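Side-chain contact in polyketide synthase type I (Bacillus amyloliquefaciens, PDB 5KKU), which probably dehydrates carrier-bound polyketide intermediates, this chain being the N-terminal dehydratase domain of a synthase in the difficidin assembly line: residues T37-L42 / R58-K63. Numbering follows the deposited sequence.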
loop_
_atom_site.group_PDB
_atom_site.type_symbol
_atom_site.label_atom_id
_atom_site.label_comp_id
_atom_site.label_asym_id
_atom_site.label_seq_id
_atom_site.Cartn_x
_atom_site.Cartn_y
_atom_site.Cartn_z
ATOM N N THR A 37 0.238 -2.265 3.348
ATOM C CA THR A 37 0.143 -2.203 4.771
ATOM C C THR A 37 1.497 -2.408 5.472
ATOM O O THR A 37 1.772 -1.794 6.459
ATOM C CB THR A 37 -0.851 -3.287 5.261
ATOM O OG1 THR A 37 -2.150 -2.984 4.811
ATOM C CG2 THR A 37 -0.876 -3.395 6.707
ATOM N N LEU A 38 2.320 -3.303 4.949
ATOM C CA LEU A 38 3.619 -3.624 5.503
ATOM C C LEU A 38 4.598 -2.482 5.469
ATOM O O LEU A 38 5.512 -2.434 6.238
ATOM C CB LEU A 38 4.200 -4.864 4.867
ATOM C CG LEU A 38 3.295 -6.088 4.855
ATOM C CD1 LEU A 38 3.860 -7.099 3.941
ATOM C CD2 LEU A 38 3.045 -6.695 6.204
ATOM N N ILE A 39 4.381 -1.537 4.586
ATOM C CA ILE A 39 5.178 -0.336 4.548
ATOM C C ILE A 39 5.078 0.417 5.888
ATOM O O ILE A 39 6.064 0.860 6.420
ATOM C CB ILE A 39 4.814 0.583 3.350
ATOM C CG1 ILE A 39 5.335 0.018 2.048
ATOM C CG2 ILE A 39 5.348 1.980 3.524
ATOM C CD1 ILE A 39 4.786 0.616 0.799
ATOM N N ASP A 40 3.868 0.509 6.433
ATOM C CA ASP A 40 3.646 1.121 7.742
ATOM C C ASP A 40 4.349 0.345 8.820
ATOM O O ASP A 40 4.908 0.883 9.706
ATOM C CB ASP A 40 2.169 1.221 8.076
ATOM C CG ASP A 40 1.901 1.609 9.510
ATOM O OD1 ASP A 40 2.004 2.736 9.906
ATOM O OD2 ASP A 40 1.609 0.730 10.261
ATOM N N MET A 41 4.279 -0.962 8.772
ATOM C CA MET A 41 4.901 -1.792 9.784
ATOM C C MET A 41 6.384 -1.529 9.872
ATOM O O MET A 41 6.883 -1.421 10.933
ATOM C CB MET A 41 4.559 -3.266 9.548
ATOM C CG MET A 41 5.296 -4.362 10.277
ATOM S SD MET A 41 4.604 -5.995 10.040
ATOM C CE MET A 41 2.970 -5.636 10.458
ATOM N N LEU A 42 7.049 -1.455 8.739
ATOM C CA LEU A 42 8.467 -1.216 8.686
ATOM C C LEU A 42 8.853 0.117 9.287
ATOM O O LEU A 42 9.786 0.203 9.990
ATOM C CB LEU A 42 9.000 -1.328 7.282
ATOM C CG LEU A 42 9.559 -2.682 6.944
ATOM C CD1 LEU A 42 8.466 -3.680 6.747
ATOM C CD2 LEU A 42 10.426 -2.594 5.728
ATOM N N ARG A 58 13.497 0.795 -0.612
ATOM C CA ARG A 58 13.777 0.584 -2.002
ATOM C C ARG A 58 13.646 -0.877 -2.399
ATOM O O ARG A 58 13.758 -1.723 -1.592
ATOM C CB ARG A 58 15.153 1.097 -2.352
ATOM C CG ARG A 58 15.441 2.475 -1.841
ATOM C CD ARG A 58 16.740 2.968 -2.405
ATOM N NE ARG A 58 17.134 4.240 -1.860
ATOM C CZ ARG A 58 18.380 4.665 -1.823
ATOM N NH1 ARG A 58 19.337 3.921 -2.299
ATOM N NH2 ARG A 58 18.657 5.839 -1.307
ATOM N N GLN A 59 13.491 -1.145 -3.667
ATOM C CA GLN A 59 13.372 -2.482 -4.199
ATOM C C GLN A 59 12.437 -3.355 -3.404
ATOM O O GLN A 59 12.728 -4.452 -3.092
ATOM C CB GLN A 59 14.725 -3.145 -4.355
ATOM C CG GLN A 59 15.762 -2.316 -5.066
ATOM C CD GLN A 59 15.333 -1.845 -6.425
ATOM O OE1 GLN A 59 15.065 -2.634 -7.290
ATOM N NE2 GLN A 59 15.265 -0.553 -6.610
ATOM N N ILE A 60 11.253 -2.868 -3.126
ATOM C CA ILE A 60 10.234 -3.623 -2.443
ATOM C C ILE A 60 9.633 -4.706 -3.302
ATOM O O ILE A 60 9.340 -4.500 -4.426
ATOM C CB ILE A 60 9.132 -2.699 -1.981
ATOM C CG1 ILE A 60 9.719 -1.617 -1.120
ATOM C CG2 ILE A 60 8.059 -3.452 -1.243
ATOM C CD1 ILE A 60 8.748 -0.575 -0.706
ATOM N N ILE A 61 9.439 -5.866 -2.749
ATOM C CA ILE A 61 8.764 -6.923 -3.444
ATOM C C ILE A 61 7.683 -7.501 -2.581
ATOM O O ILE A 61 7.957 -7.932 -1.534
ATOM C CB ILE A 61 9.705 -8.058 -3.822
ATOM C CG1 ILE A 61 10.900 -7.556 -4.568
ATOM C CG2 ILE A 61 8.989 -9.091 -4.650
ATOM C CD1 ILE A 61 11.981 -8.587 -4.768
ATOM N N PHE A 62 6.470 -7.517 -3.066
ATOM C CA PHE A 62 5.370 -8.067 -2.347
ATOM C C PHE A 62 5.161 -9.505 -2.763
ATOM O O PHE A 62 5.014 -9.813 -3.908
ATOM C CB PHE A 62 4.094 -7.265 -2.578
ATOM C CG PHE A 62 4.162 -5.836 -2.158
ATOM C CD1 PHE A 62 4.282 -5.493 -0.859
ATOM C CD2 PHE A 62 4.024 -4.858 -3.060
ATOM C CE1 PHE A 62 4.321 -4.194 -0.478
ATOM C CE2 PHE A 62 4.062 -3.563 -2.690
ATOM C CZ PHE A 62 4.214 -3.228 -1.397
ATOM N N LYS A 63 5.177 -10.394 -1.805
ATOM C CA LYS A 63 5.120 -11.803 -2.086
ATOM C C LYS A 63 4.287 -12.993 -1.660
ATOM O O LYS A 63 4.136 -13.915 -2.408
ATOM C CB LYS A 63 6.279 -12.525 -1.452
ATOM C CG LYS A 63 7.617 -11.907 -1.787
ATOM C CD LYS A 63 8.803 -12.788 -1.471
ATOM C CE LYS A 63 10.069 -11.990 -1.389
ATOM N NZ LYS A 63 11.204 -12.628 -0.705
#
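The backbone bond from Leu42 N to Leu38 O, 3.1 Å long, closes the helical turn from which Ile39 reaches Ile60 and Phe62 on strand 55-62. Everything that passes between 37-42 and 58-63 is apolar, and the interface is small: 129 Å² is buried over both sides, and Ile39 CA and Ile60 CA stand 9.2 Å apart. One methyl group, CD1 of Ile39, makes both close approaches. The CG1-CD1 bond of Ile60 points roughly at this methyl, which presents its flank, with Ile39 CD1 4.4 Å from Ile60 CD1. The same methyl lies 4.5 Å from Phe62 CZ, at the edge of the ring and near its plane. Ile60 takes a face of that ring instead, its CG2 standing 3.8 Å above the plane and displaced toward the rim, so the aromatic group is met from two directions. In the hotdog fold a long helix is wrapped by a curved antiparallel sheet, and helix 37-49 with strand 55-62 fits that pattern in the N-terminal hotdog. The strand turns a corner at Gln59, and Gln59 and Ile60 together face Ile224 of strand 219-229 in a G1 beta bulge, so one of the touching residues belongs to the bulge itself. Ile39 also touches Phe227 of that strand, and Phe62 touches Ile224. The Phe62 side chain lies about 10 Å from that of Asp198, the predicted proton donor.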